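Long-range contacts in berberine bridge enzyme-like 28 (Arabidopsis thaliana, PDB 5D79), which is a flavin-dependent oxidoreductase of the berberine bridge enzyme family, secreted to the cell wall and involved in adaptation to salt stress: residues A[66-71]-A[359-364]; A[55-60]-A[76-81]. All blocks are in the same frame, centred on the assembly; numbering follows the deposited sequence.

Both contacts draw on one short length of chain, running from helix 58-63 to strand 80-82. Interaction 2 packs the two ends of that length against each other, whereas interaction 1 sends its middle, residues 66-71, across to the loop leading into strand 363-372 and its first residues, nearly 300 residues further on. Their centres lie about 16 Å apart and they do not touch. Interaction 2 is the more buried and chiefly apolar, a phenylalanine ring, a proline and two isoleucines packing the start of helix 58-63 on strand 80-82, with one ring edge against a backbone carbonyl. Interaction 1 is only partly buried, larger in area and mostly polar, with an amide, a guanidinium group and hydroxyls meeting near the flavin cofactor.

Interaction 1 of 2, residues A[66-71]-A[359-364]; sequences QNPRFS and ERTSLS
The guanidinium group of Arg360 meets Ser71 at its edge: the CB of Ser71 lies in its plane, and Ser71 OG stands 3.0 Å from Arg360 NH2. Pro68 approaches the same group obliquely through CA, its ring running past the arginine chain in the opposite direction. Beyond the contact, Arg360 NH1 forms a salt bridge with Glu435 and NE bonds to the carbonyl of Asp62, which fix how the group is turned. A second guanidinium, that of Arg69, carries Phe70 CZ over the centre of one face. The amide of Gln66 grips the other backbone at two points. Its OE1 accepts from Thr361 N at 2.8 Å, while NE2 reaches Glu359 O at 3.3 Å in a nearly straight bond (173° at the hydrogen). That acceptor lies in the amide plane of Gln66, yet the donor sits above the Glu359 carbonyl plane, 46° out of it. A bend at chi2 (-71°) folds the glutamine chain back for this grip, and a water joins Glu359 O and, weakly, Gln66 OE1. Next to Gln66 OE1, Thr361 CG2 packs at 3.2 Å, and it lies 3.7 Å from Pro68 CD. The hydroxyl of Thr361 is turned away to accept from Leu363 N, closing an ST turn that leads into the strand. Pro68 CB rests 3.5 Å from Ser364 OG, a hydroxyl bonded to Asp438, and Asn67 OD1 accepts from Phe365 N. The loop thereby joins an edge strand, 363-372, of the seven-stranded antiparallel sheet to the FAD-binding region. Gln66 lies about 3 Å, side chain to side chain, from His111, the covalent flavin attachment residue, whose link is absent from this model; the arrangement belongs to the wall of the flavin site in the berberine bridge enzyme fold of FAD-linked oxidoreductases.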
loop_
_atom_site.group_PDB
_atom_site.type_symbol
_atom_site.label_atom_id
_atom_site.label_comp_id
_atom_site.label_asym_id
_atom_site.label_seq_id
_atom_site.Cartn_x
_atom_site.Cartn_y
_atom_site.Cartn_z
ATOM N N GLN A 66 -11.495 -5.257 1.425
ATOM C CA GLN A 66 -11.446 -3.804 1.492
ATOM C C GLN A 66 -11.508 -3.169 0.100
ATOM O O GLN A 66 -11.204 -1.987 -0.083
ATOM C CB GLN A 66 -10.197 -3.361 2.244
ATOM C CG GLN A 66 -10.171 -3.817 3.703
ATOM C CD GLN A 66 -11.187 -3.096 4.604
ATOM O OE1 GLN A 66 -12.102 -2.411 4.132
ATOM N NE2 GLN A 66 -11.020 -3.253 5.916
ATOM N N ASN A 67 -11.900 -3.985 -0.873
ATOM C CA ASN A 67 -12.417 -3.508 -2.149
ATOM C C ASN A 67 -13.658 -4.354 -2.500
ATOM O O ASN A 67 -13.549 -5.416 -3.133
ATOM C CB ASN A 67 -11.349 -3.582 -3.246
ATOM C CG ASN A 67 -11.649 -2.652 -4.414
ATOM O OD1 ASN A 67 -12.788 -2.196 -4.590
ATOM N ND2 ASN A 67 -10.629 -2.367 -5.220
ATOM N N PRO A 68 -14.839 -3.892 -2.050
ATOM C CA PRO A 68 -16.125 -4.610 -2.078
ATOM C C PRO A 68 -16.539 -5.173 -3.446
ATOM O O PRO A 68 -17.247 -6.196 -3.502
ATOM C CB PRO A 68 -17.121 -3.543 -1.614
ATOM C CG PRO A 68 -16.317 -2.680 -0.714
ATOM C CD PRO A 68 -14.953 -2.606 -1.342
ATOM N N ARG A 69 -16.090 -4.532 -4.522
ATOM C CA ARG A 69 -16.414 -4.975 -5.873
ATOM C C ARG A 69 -15.914 -6.399 -6.109
ATOM O O ARG A 69 -16.379 -7.093 -7.018
ATOM C CB ARG A 69 -15.821 -4.015 -6.912
ATOM C CG ARG A 69 -14.315 -3.944 -6.894
ATOM C CD ARG A 69 -13.780 -2.885 -7.864
ATOM N NE ARG A 69 -13.711 -3.331 -9.259
ATOM C CZ ARG A 69 -12.665 -3.133 -10.062
ATOM N NH1 ARG A 69 -12.699 -3.570 -11.314
ATOM N NH2 ARG A 69 -11.583 -2.500 -9.619
ATOM N N PHE A 70 -14.970 -6.831 -5.280
ATOM C CA PHE A 70 -14.431 -8.178 -5.380
ATOM C C PHE A 70 -15.030 -9.091 -4.327
ATOM O O PHE A 70 -14.475 -10.145 -4.012
ATOM C CB PHE A 70 -12.914 -8.154 -5.256
ATOM C CG PHE A 70 -12.237 -7.463 -6.393
ATOM C CD1 PHE A 70 -12.329 -7.975 -7.680
ATOM C CD2 PHE A 70 -11.511 -6.310 -6.182
ATOM C CE1 PHE A 70 -11.705 -7.345 -8.741
ATOM C CE2 PHE A 70 -10.875 -5.668 -7.231
ATOM C CZ PHE A 70 -10.971 -6.185 -8.516
ATOM N N SER A 71 -16.168 -8.683 -3.787
ATOM C CA SER A 71 -16.900 -9.531 -2.863
ATOM C C SER A 71 -18.180 -10.038 -3.509
ATOM O O SER A 71 -19.061 -10.539 -2.826
ATOM C CB SER A 71 -17.231 -8.775 -1.585
ATOM O OG SER A 71 -18.110 -7.717 -1.877
ATOM N N GLU A 359 -12.931 -2.019 10.510
ATOM C CA GLU A 359 -14.237 -2.208 9.907
ATOM C C GLU A 359 -14.134 -2.249 8.382
ATOM O O GLU A 359 -13.187 -1.713 7.790
ATOM C CB GLU A 359 -15.211 -1.122 10.374
ATOM C CG GLU A 359 -15.653 -1.287 11.835
ATOM C CD GLU A 359 -16.183 -2.692 12.156
ATOM O OE1 GLU A 359 -17.192 -3.118 11.546
ATOM O OE2 GLU A 359 -15.589 -3.369 13.029
ATOM N N ARG A 360 -15.097 -2.932 7.764
ATOM C CA ARG A 360 -15.131 -3.111 6.319
ATOM C C ARG A 360 -15.435 -1.784 5.639
ATOM O O ARG A 360 -16.279 -1.030 6.111
ATOM C CB ARG A 360 -16.175 -4.173 5.943
ATOM C CG ARG A 360 -15.944 -4.853 4.595
ATOM C CD ARG A 360 -16.957 -5.959 4.364
ATOM N NE ARG A 360 -16.872 -6.565 3.033
ATOM C CZ ARG A 360 -17.383 -6.031 1.926
ATOM N NH1 ARG A 360 -17.997 -4.854 1.968
ATOM N NH2 ARG A 360 -17.270 -6.669 0.770
ATOM N N THR A 361 -14.737 -1.479 4.550
ATOM C CA THR A 361 -15.068 -0.294 3.776
ATOM C C THR A 361 -16.376 -0.493 3.009
ATOM O O THR A 361 -16.844 -1.626 2.820
ATOM C CB THR A 361 -13.966 0.060 2.782
ATOM O OG1 THR A 361 -14.318 1.269 2.100
ATOM C CG2 THR A 361 -13.805 -1.061 1.769
ATOM N N SER A 362 -16.969 0.609 2.566
ATOM C CA SER A 362 -18.216 0.526 1.818
ATOM C C SER A 362 -18.022 1.072 0.414
ATOM O O SER A 362 -18.950 1.059 -0.394
ATOM C CB SER A 362 -19.336 1.281 2.541
ATOM O OG SER A 362 -19.313 2.666 2.245
ATOM N N LEU A 363 -16.807 1.541 0.131
ATOM C CA LEU A 363 -16.484 2.146 -1.158
ATOM C C LEU A 363 -15.568 1.263 -1.991
ATOM O O LEU A 363 -14.431 0.976 -1.590
ATOM C CB LEU A 363 -15.825 3.521 -0.973
ATOM C CG LEU A 363 -16.639 4.556 -0.189
ATOM C CD1 LEU A 363 -16.016 5.928 -0.292
ATOM C CD2 LEU A 363 -18.087 4.577 -0.682
ATOM N N SER A 364 -16.079 0.828 -3.146
ATOM C CA SER A 364 -15.272 0.135 -4.147
ATOM C C SER A 364 -14.417 1.155 -4.872
ATOM O O SER A 364 -14.734 2.342 -4.878
ATOM C CB SER A 364 -16.149 -0.621 -5.149
ATOM O OG SER A 364 -16.890 -1.645 -4.516
HETATM O O HOH W 1 -11.337 0.090 5.901
#

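Interaction 2 of 2, residues A[55-60]-A[76-81]; sequences SSFFSI and PKPVSI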
loop_
_atom_site.group_PDB
_atom_site.type_symbol
_atom_site.label_atom_id
_atom_site.label_comp_id
_atom_site.label_asym_id
_atom_site.label_seq_id
_atom_site.Cartn_x
_atom_site.Cartn_y
_atom_site.Cartn_z
ATOM N N SER A 55 -20.761 -22.628 8.719
ATOM C CA SER A 55 -21.628 -21.464 8.805
ATOM C C SER A 55 -20.761 -20.206 8.809
ATOM O O SER A 55 -21.072 -19.211 8.155
ATOM C CB SER A 55 -22.502 -21.545 10.060
ATOM O OG SER A 55 -23.700 -20.807 9.907
ATOM N N SER A 56 -19.649 -20.279 9.533
ATOM C CA SER A 56 -18.708 -19.171 9.615
ATOM C C SER A 56 -17.670 -19.248 8.501
ATOM O O SER A 56 -16.493 -19.513 8.753
ATOM C CB SER A 56 -18.016 -19.160 10.980
ATOM O OG SER A 56 -18.962 -19.040 12.033
ATOM N N PHE A 57 -18.109 -19.020 7.266
ATOM C CA PHE A 57 -17.203 -19.095 6.132
ATOM C C PHE A 57 -17.273 -17.837 5.299
ATOM O O PHE A 57 -16.287 -17.122 5.171
ATOM C CB PHE A 57 -17.512 -20.311 5.259
ATOM C CG PHE A 57 -16.636 -20.426 4.039
ATOM C CD1 PHE A 57 -15.348 -20.925 4.139
ATOM C CD2 PHE A 57 -17.101 -20.040 2.794
ATOM C CE1 PHE A 57 -14.542 -21.040 3.019
ATOM C CE2 PHE A 57 -16.301 -20.149 1.674
ATOM C CZ PHE A 57 -15.019 -20.651 1.786
ATOM N N PHE A 58 -18.438 -17.562 4.728
ATOM C CA PHE A 58 -18.588 -16.390 3.870
ATOM C C PHE A 58 -18.345 -15.111 4.658
ATOM O O PHE A 58 -17.953 -14.094 4.093
ATOM C CB PHE A 58 -19.968 -16.379 3.220
ATOM C CG PHE A 58 -20.187 -17.534 2.295
ATOM C CD1 PHE A 58 -20.603 -18.764 2.788
ATOM C CD2 PHE A 58 -19.940 -17.405 0.934
ATOM C CE1 PHE A 58 -20.787 -19.836 1.938
ATOM C CE2 PHE A 58 -20.127 -18.474 0.077
ATOM C CZ PHE A 58 -20.550 -19.690 0.579
ATOM N N SER A 59 -18.555 -15.196 5.970
ATOM C CA SER A 59 -18.317 -14.094 6.896
ATOM C C SER A 59 -16.832 -13.848 7.112
ATOM O O SER A 59 -16.377 -12.702 7.132
ATOM C CB SER A 59 -18.968 -14.388 8.240
ATOM O OG SER A 59 -18.260 -15.431 8.892
ATOM N N ILE A 60 -16.087 -14.934 7.308
ATOM C CA ILE A 60 -14.635 -14.859 7.456
ATOM C C ILE A 60 -14.000 -14.318 6.172
ATOM O O ILE A 60 -13.084 -13.496 6.219
ATOM C CB ILE A 60 -14.024 -16.238 7.806
ATOM C CG1 ILE A 60 -14.389 -16.636 9.239
ATOM C CG2 ILE A 60 -12.516 -16.215 7.660
ATOM C CD1 ILE A 60 -13.575 -15.902 10.292
ATOM N N PRO A 76 -14.231 -15.434 -8.190
ATOM C CA PRO A 76 -13.762 -16.737 -7.699
ATOM C C PRO A 76 -13.705 -16.828 -6.172
ATOM O O PRO A 76 -13.235 -15.910 -5.492
ATOM C CB PRO A 76 -12.357 -16.853 -8.311
ATOM C CG PRO A 76 -12.424 -16.033 -9.560
ATOM C CD PRO A 76 -13.315 -14.870 -9.206
ATOM N N LYS A 77 -14.193 -17.946 -5.647
ATOM C CA LYS A 77 -14.198 -18.196 -4.214
ATOM C C LYS A 77 -13.231 -19.327 -3.856
ATOM O O LYS A 77 -13.072 -20.269 -4.625
ATOM C CB LYS A 77 -15.618 -18.528 -3.755
ATOM C CG LYS A 77 -16.612 -17.399 -4.002
ATOM C CD LYS A 77 -16.151 -16.103 -3.336
ATOM C CE LYS A 77 -17.188 -14.990 -3.458
ATOM N NZ LYS A 77 -17.489 -14.650 -4.873
ATOM N N PRO A 78 -12.564 -19.224 -2.693
ATOM C CA PRO A 78 -11.681 -20.302 -2.233
ATOM C C PRO A 78 -12.470 -21.489 -1.691
ATOM O O PRO A 78 -13.587 -21.328 -1.205
ATOM C CB PRO A 78 -10.873 -19.643 -1.119
ATOM C CG PRO A 78 -11.805 -18.617 -0.562
ATOM C CD PRO A 78 -12.590 -18.095 -1.745
ATOM N N VAL A 79 -11.874 -22.672 -1.767
ATOM C CA VAL A 79 -12.518 -23.894 -1.309
ATOM C C VAL A 79 -12.209 -24.097 0.189
ATOM O O VAL A 79 -12.828 -24.931 0.871
ATOM C CB VAL A 79 -12.064 -25.093 -2.177
ATOM C CG1 VAL A 79 -10.603 -25.412 -1.922
ATOM C CG2 VAL A 79 -12.956 -26.294 -1.968
ATOM N N SER A 80 -11.273 -23.296 0.703
ATOM C CA SER A 80 -10.986 -23.265 2.138
ATOM C C SER A 80 -10.259 -21.980 2.585
ATOM O O SER A 80 -9.484 -21.382 1.827
ATOM C CB SER A 80 -10.169 -24.505 2.552
ATOM O OG SER A 80 -8.982 -24.655 1.793
ATOM N N ILE A 81 -10.552 -21.558 3.817
ATOM C CA ILE A 81 -9.831 -20.483 4.488
ATOM C C ILE A 81 -9.269 -21.005 5.797
ATOM O O ILE A 81 -9.963 -21.663 6.550
ATOM C CB ILE A 81 -10.734 -19.269 4.779
ATOM C CG1 ILE A 81 -11.338 -18.722 3.483
ATOM C CG2 ILE A 81 -9.965 -18.180 5.525
ATOM C CD1 ILE A 81 -12.470 -17.744 3.710
#
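Phe57 reaches across to Pro78, Ser80 and Ile81 with the far end of its ring. From CB, with CG anti to the backbone N (chi1 178°), the side chain leaves the turn ahead of the helix and carries the ring towards residues 78-81. On one flank CD2 lies over a face of the Phe58 ring, 3.7 Å above that plane and offset towards its rim. On the other flank CE1 meets the end of Ile81, 4.0 Å from its CD1, with CG1 equally near; the CD1 methyl comes in obliquely. The CA of Ser80 lies near the ring plane beside CE1. At the tip the ring turns its edge, at CZ, to the backbone carbonyl Pro78 O, 3.4 Å away and in the ring plane, while CG of the same proline is a looser apolar neighbour of CZ at 4.5 Å. One turn on, Ile60 continues the apolar seam, its CG2 touching Ile81 CG2 at 3.9 Å. With the Phe57 ring cut back to the methyl of an alanine, the space beside Ile81 CD1 would probably be left unfilled and Pro78 O would lose the ring edge against it. Phe57 occupies the N-cap position of helix 58-63, whose Leu61 also packs on Pro78 and Ile81. Strand 80-82 runs between strand 49-50, where Ile81 bonds to His50 through the backbone, and strand 125-129, whose Val127 touches both Pro78 and Ile81. The contact thus seats the beginning of the helix against an inner strand of the four-stranded mixed sheet.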